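Local coordinates for protein diguanylate cyclase (Pseudomonas aeruginosa, PDB 5M3C) that belongs to the bacterial proteins that join a GGDEF domain to an EAL domain, and here holds guanosine-5'-triphosphate and calcium ions, at residues A148-Y151 / R152-R156; V245-H248 / A249-M253; Q396-L399 / T400-C404. All blocks are in the same frame, centred on the assembly; numbering follows the deposited sequence.

Contact 1 of 3, residues A148-Y151 / R152-R156; sequences AAMY and RAKSR. With GTP (guanosine-5'-triphosphate), chain I.
M150 and K154 sit one turn apart on helix 139-155, and their side chains slant across each other, K154 alone going on to the nucleotide. The meeting point is the sulfur: M150 SD lies 4.0 Å from K154 CD, so the thioether lies against the aliphatic part of the lysine. M150 leaves the helix with CG anti to the backbone N (chi1 174°) and then bends at chi2 and chi3, which turns its methyl back over Y151. M150 CE stands 3.5 Å above the plane of the Y151 ring, over its centre, and the M150 side chain also touches F39 and D41 of strand 35-43. Beyond the sulfur, K154 runs on to the gamma-phosphate, where K154 CE is 3.2 Å from O2G of guanosine-5'-triphosphate and K154 NZ makes a weak hydrogen bond to the same oxygen at 3.3 Å. The ammonium is gripped more firmly by protein: a salt bridge to D43 and hydrogen bonds to the carbonyls of D41 and L42. On another side of the helix, CG of R156 lies 3.8 Å above the R152 guanidinium plane, offset toward its rim, and S155 OG donates to R152 O at 3.0 Å along a lone pair. In the backbone, K154 N donates to M150 O at 2.8 Å. This is the end of the helix in a beta-alpha-beta unit, strand 119-132, helix 139-155 and strand 161-163, delivering a lysine to the triphosphate site of a GGDEF domain.

Contact 2 of 3, residues V245-H248 / A249-M253; sequences VLEH and ACQQM
E247 sends CG anti to its own N (chi1 -175°) and stays extended, whereas Q251, one turn on, has CG beside the backbone N (chi1 -74°) before it too runs straight. These two courses make the side chains slant past each other, with Q251 NE2 3.5 Å from E247 CG. Q251 NE2 is 3.6 Å from E247 OE1, and the carboxylate and amide planes are turned 73° apart. H248 runs alongside Q251, pointing the same way. Q251 OE1 comes over one face of the H248 imidazole, 4.0 Å from H248 ND1. The backbone bond from Q251 N to E247 O is nearly straight. V245 and A249 meet V268 of strand 266-269, and L246 packs on L287 of helix 280-291. W244 stacks on the H248 ring, and E247 has a long, weak ion pair with R283. The chemistry of this stretch of the EAL domain is therefore modest: E247, Q251 and H248 lie close with no side-chain hydrogen bond joining them, so backbone bonds and van der Waals approach carry the contact, while its apolar residues rest on V268 and L287.

Contact 3 of 3, residues Q396-L399 / T400-C404; sequences QSFL and THEGC
G403, with a positive phi of 80°, follows E402, where the chain leaves helical geometry, and the 6→1 bond runs from C404 N to L399 O at 2.8 Å. This is a Schellman motif, with G403 as its C-prime residue and a weak second bond from G403 N to T400 O; it ends helix 393-401 in the EAL domain. The turn brings C404 back against L399, C404 CB to L399 CB 3.8 Å, and both residues rest on A387 of strand 384-387. Before the turn, T400 bonds back along the helix through its hydroxyl: T400 OG1 donates to Q396 O at 2.8 Å, reached because chi1 of -47° places OG1 beside the backbone N. S397 O takes two backbone donors. H401 N approaches almost end-on, while T400 N stands above the carbonyl plane. The H401 ring brings CD2 to 3.2 Å from S397 O. On another side of the helix, F398 lies across E402, with ring and carboxylate planes 39° apart, and the F398 side chain also touches A368 and R372 of helix 365-380. R372 also has a long, weak ion pair with E402. The flank of the glutamate makes a CH-pi contact: E402 CG stands over one face of the F398 ring, 3.7 Å from the centroid and nearest to CE1.

Contact 1 comes first along the chain, at the end of helix 139-155 in the GGDEF domain; contacts 2 and 3 follow within the EAL domain, on helices 238-259 and 393-401. Contact 1 lies on the opposite side of the chain's centre from both, with centres about 36 Å from contact 2 and about 48 Å from contact 3. The two EAL contacts are about 32 Å apart between centres. Both touch the same mixed sheet, contact 2 at strand 266-269 and contact 3 at 384-387 and 406-417, its two outermost strands within this chain. Contact 1 alone reaches the bound guanosine-5'-triphosphate, so the three belong to separate local environments.

Contact 1 of 3, residues A148-Y151 / R152-R156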
ATOM      1  N   ALA B 148      32.240  -8.036   4.617  1.00 47.28           N
ATOM      2  CA  ALA B 148      31.466  -7.057   5.379  1.00 48.00           C
ATOM      3  C   ALA B 148      30.501  -6.295   4.472  1.00 48.47           C
ATOM      4  O   ALA B 148      29.320  -6.138   4.793  1.00 49.86           O
ATOM      5  CB  ALA B 148      32.398  -6.089   6.088  1.00 47.81           C
ATOM      6  N   ALA B 149      31.011  -5.827   3.337  1.00 48.57           N
ATOM      7  CA  ALA B 149      30.192  -5.114   2.363  1.00 48.50           C
ATOM      8  C   ALA B 149      29.020  -5.976   1.909  1.00 47.84           C
ATOM      9  O   ALA B 149      27.916  -5.477   1.698  1.00 46.97           O
ATOM     10  CB  ALA B 149      31.035  -4.697   1.165  1.00 48.92           C
ATOM     11  N   MET B 150      29.264  -7.274   1.755  1.00 48.02           N
ATOM     12  CA  MET B 150      28.204  -8.194   1.370  1.00 47.84           C
ATOM     13  C   MET B 150      27.128  -8.225   2.448  1.00 48.23           C
ATOM     14  O   MET B 150      25.942  -8.207   2.139  1.00 49.21           O
ATOM     15  CB  MET B 150      28.754  -9.600   1.129  1.00 47.01           C
ATOM     16  CG  MET B 150      27.675 -10.637   0.859  1.00 46.90           C
ATOM     17  SD  MET B 150      26.755 -11.100   2.340  1.00 46.39           S
ATOM     18  CE  MET B 150      28.012 -12.012   3.230  1.00 47.10           C
ATOM     19  N   TYR B 151      27.543  -8.268   3.711  1.00 48.33           N
ATOM     20  CA  TYR B 151      26.593  -8.243   4.823  1.00 49.05           C
ATOM     21  C   TYR B 151      25.841  -6.912   4.864  1.00 50.07           C
ATOM     22  O   TYR B 151      24.649  -6.862   5.189  1.00 50.45           O
ATOM     23  CB  TYR B 151      27.303  -8.505   6.158  1.00 47.96           C
ATOM     24  CG  TYR B 151      27.595  -9.969   6.409  1.00 46.79           C
ATOM     25  CD1 TYR B 151      26.566 -10.899   6.461  1.00 45.92           C
ATOM     26  CD2 TYR B 151      28.896 -10.420   6.601  1.00 46.03           C
ATOM     27  CE1 TYR B 151      26.823 -12.236   6.687  1.00 45.73           C
ATOM     28  CE2 TYR B 151      29.161 -11.758   6.828  1.00 45.45           C
ATOM     29  CZ  TYR B 151      28.120 -12.660   6.870  1.00 45.64           C
ATOM     30  OH  TYR B 151      28.367 -13.992   7.099  1.00 46.77           O
ATOM     31  N   ARG B 152      26.539  -5.835   4.526  1.00 51.84           N
ATOM     32  CA  ARG B 152      25.902  -4.529   4.411  1.00 54.36           C
ATOM     33  C   ARG B 152      24.822  -4.559   3.332  1.00 54.32           C
ATOM     34  O   ARG B 152      23.683  -4.174   3.574  1.00 53.57           O
ATOM     35  CB  ARG B 152      26.941  -3.458   4.082  1.00 56.23           C
ATOM     36  CG  ARG B 152      26.371  -2.060   3.911  1.00 57.61           C
ATOM     37  CD  ARG B 152      25.709  -1.559   5.184  1.00 59.20           C
ATOM     38  NE  ARG B 152      25.677  -0.099   5.235  1.00 61.05           N
ATOM     39  CZ  ARG B 152      25.077   0.607   6.188  1.00 61.87           C
ATOM     40  NH1 ARG B 152      25.104   1.934   6.148  1.00 62.53           N
ATOM     41  NH2 ARG B 152      24.447  -0.009   7.179  1.00 62.56           N
ATOM     42  N   ALA B 153      25.184  -5.020   2.139  1.00 55.26           N
ATOM     43  CA  ALA B 153      24.213  -5.177   1.064  1.00 56.36           C
ATOM     44  C   ALA B 153      23.078  -6.069   1.535  1.00 57.21           C
ATOM     45  O   ALA B 153      21.926  -5.898   1.136  1.00 57.76           O
ATOM     46  CB  ALA B 153      24.877  -5.778  -0.165  1.00 57.06           C
ATOM     47  N   LYS B 154      23.419  -7.026   2.389  1.00 58.02           N
ATOM     48  CA  LYS B 154      22.445  -7.956   2.945  1.00 58.25           C
ATOM     49  C   LYS B 154      21.471  -7.228   3.868  1.00 58.16           C
ATOM     50  O   LYS B 154      20.290  -7.557   3.899  1.00 56.51           O
ATOM     51  CB  LYS B 154      23.160  -9.075   3.715  1.00 57.49           C
ATOM     52  CG  LYS B 154      22.602 -10.470   3.481  1.00 56.71           C
ATOM     53  CD  LYS B 154      22.781 -10.916   2.037  1.00 56.06           C
ATOM     54  CE  LYS B 154      22.794 -12.430   1.924  1.00 56.09           C
ATOM     55  NZ  LYS B 154      22.599 -12.901   0.526  1.00 56.37           N
ATOM     56  N   SER B 155      21.965  -6.239   4.613  1.00 59.77           N
ATOM     57  CA  SER B 155      21.125  -5.516   5.576  1.00 61.81           C
ATOM     58  C   SER B 155      20.347  -4.350   4.956  1.00 64.55           C
ATOM     59  O   SER B 155      19.191  -4.120   5.306  1.00 65.40           O
ATOM     60  CB  SER B 155      21.964  -5.006   6.751  1.00 61.81           C
ATOM     61  OG  SER B 155      22.721  -3.863   6.393  1.00 62.95           O
ATOM     62  N   ARG B 156      20.984  -3.613   4.047  1.00 68.19           N
ATOM     63  CA  ARG B 156      20.350  -2.461   3.396  1.00 69.13           C
ATOM     64  C   ARG B 156      19.293  -2.888   2.379  1.00 69.67           C
ATOM     65  O   ARG B 156      18.731  -2.058   1.664  1.00 70.90           O
ATOM     66  CB  ARG B 156      21.399  -1.593   2.696  1.00 70.12           C
ATOM     67  CG  ARG B 156      22.165  -0.667   3.626  1.00 72.03           C
ATOM     68  CD  ARG B 156      23.179   0.173   2.862  1.00 73.69           C
ATOM     69  NE  ARG B 156      22.607   0.774   1.658  1.00 74.40           N
ATOM     70  CZ  ARG B 156      21.837   1.858   1.649  1.00 74.32           C
ATOM     71  NH1 ARG B 156      21.528   2.474   2.783  1.00 73.98           N
ATOM     72  NH2 ARG B 156      21.367   2.326   0.500  1.00 74.68           N
TER
HETATM   73  PG  GTP I1303      20.545 -14.882   3.274  1.00 48.00           P
HETATM   74  O1G GTP I1303      20.370 -14.302   4.657  1.00 45.84           O
HETATM   75  O2G GTP I1303      20.015 -14.017   2.157  1.00 48.83           O
HETATM   76  O3G GTP I1303      21.922 -15.440   3.005  1.00 48.05           O
HETATM   77  O3B GTP I1303      19.554 -16.150   3.213  1.00 49.49           O
HETATM   78  PB  GTP I1303      20.111 -17.654   3.065  1.00 50.80           P
HETATM   79  O1B GTP I1303      18.978 -18.612   3.349  1.00 51.00           O
HETATM   80  O2B GTP I1303      20.866 -17.768   1.761  1.00 50.35           O
HETATM   81  O3A GTP I1303      21.139 -17.709   4.306  1.00 51.65           O
HETATM   82  PA  GTP I1303      22.439 -18.659   4.321  1.00 51.91           P
HETATM   83  O1A GTP I1303      22.744 -19.021   5.755  1.00 52.52           O
HETATM   84  O2A GTP I1303      23.513 -18.040   3.455  1.00 52.35           O
HETATM   85  O5' GTP I1303      21.906 -19.977   3.588  1.00 51.85           O
HETATM   86  C5' GTP I1303      22.803 -20.716   2.776  1.00 53.09           C
HETATM   87  C4' GTP I1303      22.023 -21.859   2.160  1.00 54.11           C
HETATM   88  O4' GTP I1303      22.766 -22.416   1.076  1.00 54.12           O
HETATM   89  C3' GTP I1303      21.774 -22.969   3.176  1.00 54.91           C
HETATM   90  O3' GTP I1303      20.375 -23.237   3.303  1.00 56.13           O
HETATM   91  C2' GTP I1303      22.508 -24.172   2.623  1.00 54.68           C
HETATM   92  O2' GTP I1303      21.777 -25.385   2.809  1.00 55.23           O
HETATM   93  C1' GTP I1303      22.660 -23.835   1.152  1.00 54.27           C
HETATM   94  N9  GTP I1303      23.845 -24.509   0.589  1.00 53.67           N
HETATM   95  C8  GTP I1303      25.127 -24.301   0.932  1.00 53.80           C
HETATM   96  N7  GTP I1303      25.942 -25.108   0.204  1.00 54.30           N
HETATM   97  C5  GTP I1303      25.168 -25.842  -0.615  1.00 53.89           C
HETATM   98  C6  GTP I1303      25.376 -26.884  -1.642  1.00 53.97           C
HETATM   99  O6  GTP I1303      26.528 -27.276  -1.919  1.00 54.88           O
HETATM  100  N1  GTP I1303      24.301 -27.389  -2.265  1.00 54.09           N
HETATM  101  C2  GTP I1303      23.050 -26.976  -1.982  1.00 53.70           C
HETATM  102  N2  GTP I1303      22.008 -27.529  -2.649  1.00 53.94           N
HETATM  103  N3  GTP I1303      22.787 -26.027  -1.052  1.00 53.23           N
HETATM  104  C4  GTP I1303      23.785 -25.441  -0.355  1.00 53.54           C

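Contact 2 of 3, residues V245-H248 / A249-M253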
ATOM      1  N   VAL B 245       6.264 -13.369  24.558  1.00 53.40           N
ATOM      2  CA  VAL B 245       5.573 -12.182  25.045  1.00 55.25           C
ATOM      3  C   VAL B 245       4.150 -12.518  25.488  1.00 56.44           C
ATOM      4  O   VAL B 245       3.729 -12.135  26.583  1.00 57.72           O
ATOM      5  CB  VAL B 245       5.531 -11.073  23.977  1.00 55.70           C
ATOM      6  CG1 VAL B 245       4.596  -9.948  24.400  1.00 55.73           C
ATOM      7  CG2 VAL B 245       6.929 -10.533  23.726  1.00 55.88           C
ATOM      8  N   LEU B 246       3.414 -13.236  24.645  1.00 56.17           N
ATOM      9  CA  LEU B 246       2.034 -13.585  24.962  1.00 56.94           C
ATOM     10  C   LEU B 246       1.931 -14.392  26.258  1.00 58.74           C
ATOM     11  O   LEU B 246       1.202 -14.014  27.180  1.00 60.04           O
ATOM     12  CB  LEU B 246       1.394 -14.357  23.808  1.00 55.90           C
ATOM     13  CG  LEU B 246       0.903 -13.496  22.643  1.00 55.30           C
ATOM     14  CD1 LEU B 246       0.494 -14.372  21.469  1.00 55.16           C
ATOM     15  CD2 LEU B 246      -0.253 -12.608  23.078  1.00 55.29           C
ATOM     16  N   GLU B 247       2.666 -15.498  26.327  1.00 59.92           N
ATOM     17  CA  GLU B 247       2.608 -16.386  27.486  1.00 60.62           C
ATOM     18  C   GLU B 247       2.896 -15.634  28.781  1.00 60.80           C
ATOM     19  O   GLU B 247       2.160 -15.754  29.765  1.00 62.46           O
ATOM     20  CB  GLU B 247       3.605 -17.534  27.326  1.00 61.88           C
ATOM     21  CG  GLU B 247       3.530 -18.576  28.433  1.00 63.25           C
ATOM     22  CD  GLU B 247       4.459 -19.755  28.200  1.00 64.03           C
ATOM     23  OE1 GLU B 247       4.334 -20.763  28.927  1.00 64.71           O
ATOM     24  OE2 GLU B 247       5.313 -19.675  27.292  1.00 63.73           O
ATOM     25  N   HIS B 248       3.971 -14.856  28.773  1.00 60.67           N
ATOM     26  CA  HIS B 248       4.376 -14.107  29.956  1.00 61.13           C
ATOM     27  C   HIS B 248       3.389 -12.989  30.269  1.00 61.26           C
ATOM     28  O   HIS B 248       3.142 -12.682  31.437  1.00 62.05           O
ATOM     29  CB  HIS B 248       5.780 -13.540  29.767  1.00 61.68           C
ATOM     30  CG  HIS B 248       6.860 -14.569  29.881  1.00 62.11           C
ATOM     31  ND1 HIS B 248       7.619 -14.726  31.020  1.00 63.35           N
ATOM     32  CD2 HIS B 248       7.296 -15.505  29.006  1.00 62.04           C
ATOM     33  CE1 HIS B 248       8.483 -15.708  30.839  1.00 63.77           C
ATOM     34  NE2 HIS B 248       8.308 -16.198  29.624  1.00 62.97           N
ATOM     35  N   ALA B 249       2.827 -12.386  29.225  1.00 60.84           N
ATOM     36  CA  ALA B 249       1.815 -11.351  29.401  1.00 60.48           C
ATOM     37  C   ALA B 249       0.594 -11.944  30.085  1.00 60.03           C
ATOM     38  O   ALA B 249       0.008 -11.326  30.972  1.00 58.20           O
ATOM     39  CB  ALA B 249       1.427 -10.748  28.062  1.00 60.47           C
ATOM     40  N   CYS B 250       0.218 -13.148  29.663  1.00 61.23           N
ATOM     41  CA  CYS B 250      -0.903 -13.854  30.270  1.00 62.90           C
ATOM     42  C   CYS B 250      -0.577 -14.221  31.713  1.00 64.67           C
ATOM     43  O   CYS B 250      -1.250 -13.773  32.643  1.00 64.65           O
ATOM     44  CB  CYS B 250      -1.247 -15.111  29.469  1.00 62.38           C
ATOM     45  SG  CYS B 250      -1.921 -14.771  27.827  1.00 62.86           S
ATOM     46  N   GLN B 251       0.466 -15.026  31.893  1.00 66.82           N
ATOM     47  CA  GLN B 251       0.871 -15.456  33.228  1.00 68.72           C
ATOM     48  C   GLN B 251       0.695 -14.335  34.244  1.00 69.89           C
ATOM     49  O   GLN B 251      -0.062 -14.461  35.213  1.00 73.42           O
ATOM     50  CB  GLN B 251       2.331 -15.905  33.220  1.00 69.59           C
ATOM     51  CG  GLN B 251       2.566 -17.250  32.556  1.00 70.67           C
ATOM     52  CD  GLN B 251       4.036 -17.620  32.505  1.00 72.16           C
ATOM     53  OE1 GLN B 251       4.889 -16.905  33.034  1.00 73.18           O
ATOM     54  NE2 GLN B 251       4.340 -18.741  31.863  1.00 73.24           N
ATOM     55  N   GLN B 252       1.399 -13.234  34.009  1.00 69.59           N
ATOM     56  CA  GLN B 252       1.390 -12.103  34.924  1.00 69.83           C
ATOM     57  C   GLN B 252      -0.034 -11.653  35.243  1.00 70.17           C
ATOM     58  O   GLN B 252      -0.391 -11.471  36.409  1.00 69.27           O
ATOM     59  CB  GLN B 252       2.187 -10.944  34.325  1.00 69.98           C
ATOM     60  CG  GLN B 252       2.367  -9.763  35.264  1.00 70.99           C
ATOM     61  CD  GLN B 252       2.998 -10.161  36.583  1.00 71.28           C
ATOM     62  OE1 GLN B 252       2.351 -10.766  37.437  1.00 71.56           O
ATOM     63  NE2 GLN B 252       4.266  -9.812  36.763  1.00 71.55           N
ATOM     64  N   MET B 253      -0.845 -11.480  34.203  1.00 71.65           N
ATOM     65  CA  MET B 253      -2.222 -11.032  34.376  1.00 72.82           C
ATOM     66  C   MET B 253      -2.998 -12.038  35.221  1.00 74.97           C
ATOM     67  O   MET B 253      -3.650 -11.665  36.197  1.00 76.79           O
ATOM     68  CB  MET B 253      -2.905 -10.843  33.020  1.00 71.21           C
ATOM     69  CG  MET B 253      -4.295 -10.230  33.104  1.00 70.14           C
ATOM     70  SD  MET B 253      -4.298  -8.587  33.851  1.00 68.67           S
TER

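Contact 3 of 3, residues Q396-L399 / T400-C404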
ATOM      1  N   GLN B 396      -3.068  16.611  28.322  1.00 79.18           N
ATOM      2  CA  GLN B 396      -4.156  15.886  28.969  1.00 79.00           C
ATOM      3  C   GLN B 396      -5.391  16.771  29.099  1.00 79.56           C
ATOM      4  O   GLN B 396      -6.517  16.301  28.934  1.00 77.88           O
ATOM      5  CB  GLN B 396      -3.734  15.378  30.347  1.00 78.65           C
ATOM      6  CG  GLN B 396      -4.784  14.495  31.007  1.00 78.30           C
ATOM      7  CD  GLN B 396      -4.322  13.911  32.326  1.00 78.69           C
ATOM      8  OE1 GLN B 396      -3.189  14.128  32.755  1.00 80.21           O
ATOM      9  NE2 GLN B 396      -5.203  13.163  32.980  1.00 78.25           N
ATOM     10  N   SER B 397      -5.175  18.048  29.403  1.00 81.03           N
ATOM     11  CA  SER B 397      -6.276  19.003  29.487  1.00 82.73           C
ATOM     12  C   SER B 397      -7.039  19.019  28.167  1.00 83.28           C
ATOM     13  O   SER B 397      -8.230  18.704  28.123  1.00 84.16           O
ATOM     14  CB  SER B 397      -5.754  20.407  29.814  1.00 83.47           C
ATOM     15  OG  SER B 397      -5.159  20.452  31.100  1.00 83.31           O
ATOM     16  N   PHE B 398      -6.339  19.372  27.093  1.00 83.19           N
ATOM     17  CA  PHE B 398      -6.921  19.411  25.754  1.00 83.85           C
ATOM     18  C   PHE B 398      -7.791  18.186  25.498  1.00 84.58           C
ATOM     19  O   PHE B 398      -8.979  18.302  25.196  1.00 86.99           O
ATOM     20  CB  PHE B 398      -5.809  19.474  24.703  1.00 83.97           C
ATOM     21  CG  PHE B 398      -6.307  19.493  23.283  1.00 83.91           C
ATOM     22  CD1 PHE B 398      -6.794  18.340  22.686  1.00 83.29           C
ATOM     23  CD2 PHE B 398      -6.271  20.663  22.537  1.00 84.12           C
ATOM     24  CE1 PHE B 398      -7.243  18.357  21.379  1.00 83.06           C
ATOM     25  CE2 PHE B 398      -6.719  20.684  21.230  1.00 83.14           C
ATOM     26  CZ  PHE B 398      -7.206  19.530  20.650  1.00 83.02           C
ATOM     27  N   LEU B 399      -7.186  17.011  25.629  1.00 83.83           N
ATOM     28  CA  LEU B 399      -7.867  15.756  25.340  1.00 84.51           C
ATOM     29  C   LEU B 399      -9.194  15.628  26.085  1.00 86.19           C
ATOM     30  O   LEU B 399     -10.113  14.960  25.607  1.00 86.43           O
ATOM     31  CB  LEU B 399      -6.958  14.572  25.678  1.00 84.49           C
ATOM     32  CG  LEU B 399      -5.754  14.390  24.747  1.00 84.21           C
ATOM     33  CD1 LEU B 399      -4.734  13.437  25.348  1.00 83.21           C
ATOM     34  CD2 LEU B 399      -6.195  13.906  23.374  1.00 83.46           C
ATOM     35  N   THR B 400      -9.300  16.267  27.247  1.00 88.16           N
ATOM     36  CA  THR B 400     -10.513  16.169  28.058  1.00 88.64           C
ATOM     37  C   THR B 400     -11.610  17.106  27.553  1.00 88.16           C
ATOM     38  O   THR B 400     -12.785  16.736  27.530  1.00 86.05           O
ATOM     39  CB  THR B 400     -10.229  16.464  29.543  1.00 88.03           C
ATOM     40  OG1 THR B 400      -9.065  15.741  29.962  1.00 87.25           O
ATOM     41  CG2 THR B 400     -11.418  16.056  30.406  1.00 87.58           C
ATOM     42  N   HIS B 401     -11.225  18.313  27.149  1.00 89.43           N
ATOM     43  CA  HIS B 401     -12.180  19.283  26.613  1.00 90.60           C
ATOM     44  C   HIS B 401     -12.656  18.873  25.221  1.00 89.52           C
ATOM     45  O   HIS B 401     -13.658  19.392  24.727  1.00 90.31           O
ATOM     46  CB  HIS B 401     -11.558  20.682  26.542  1.00 92.87           C
ATOM     47  CG  HIS B 401     -11.136  21.230  27.872  1.00 95.10           C
ATOM     48  ND1 HIS B 401     -12.037  21.649  28.827  1.00 96.21           N
ATOM     49  CD2 HIS B 401      -9.905  21.446  28.396  1.00 95.51           C
ATOM     50  CE1 HIS B 401     -11.381  22.087  29.886  1.00 95.80           C
ATOM     51  NE2 HIS B 401     -10.086  21.976  29.651  1.00 95.02           N
ATOM     52  N   GLU B 402     -11.931  17.949  24.593  1.00 86.86           N
ATOM     53  CA  GLU B 402     -12.258  17.491  23.243  1.00 84.31           C
ATOM     54  C   GLU B 402     -12.899  16.103  23.240  1.00 82.66           C
ATOM     55  O   GLU B 402     -13.087  15.500  22.183  1.00 82.00           O
ATOM     56  CB  GLU B 402     -11.006  17.491  22.364  1.00 83.76           C
ATOM     57  CG  GLU B 402     -10.368  18.862  22.204  1.00 84.09           C
ATOM     58  CD  GLU B 402     -11.285  19.863  21.526  1.00 83.64           C
ATOM     59  OE1 GLU B 402     -10.991  21.076  21.585  1.00 82.80           O
ATOM     60  OE2 GLU B 402     -12.298  19.437  20.929  1.00 84.07           O
ATOM     61  N   GLY B 403     -13.223  15.600  24.427  1.00 81.34           N
ATOM     62  CA  GLY B 403     -14.013  14.380  24.560  1.00 80.43           C
ATOM     63  C   GLY B 403     -13.250  13.078  24.394  1.00 79.93           C
ATOM     64  O   GLY B 403     -13.855  12.029  24.166  1.00 79.31           O
ATOM     65  N   CYS B 404     -11.926  13.128  24.514  1.00 79.54           N
ATOM     66  CA  CYS B 404     -11.119  11.912  24.422  1.00 79.12           C
ATOM     67  C   CYS B 404     -11.384  11.025  25.634  1.00 79.04           C
ATOM     68  O   CYS B 404     -11.196  11.448  26.775  1.00 80.12           O
ATOM     69  CB  CYS B 404      -9.629  12.242  24.325  1.00 79.04           C
ATOM     70  SG  CYS B 404      -8.592  10.819  23.902  1.00 77.32           S
TER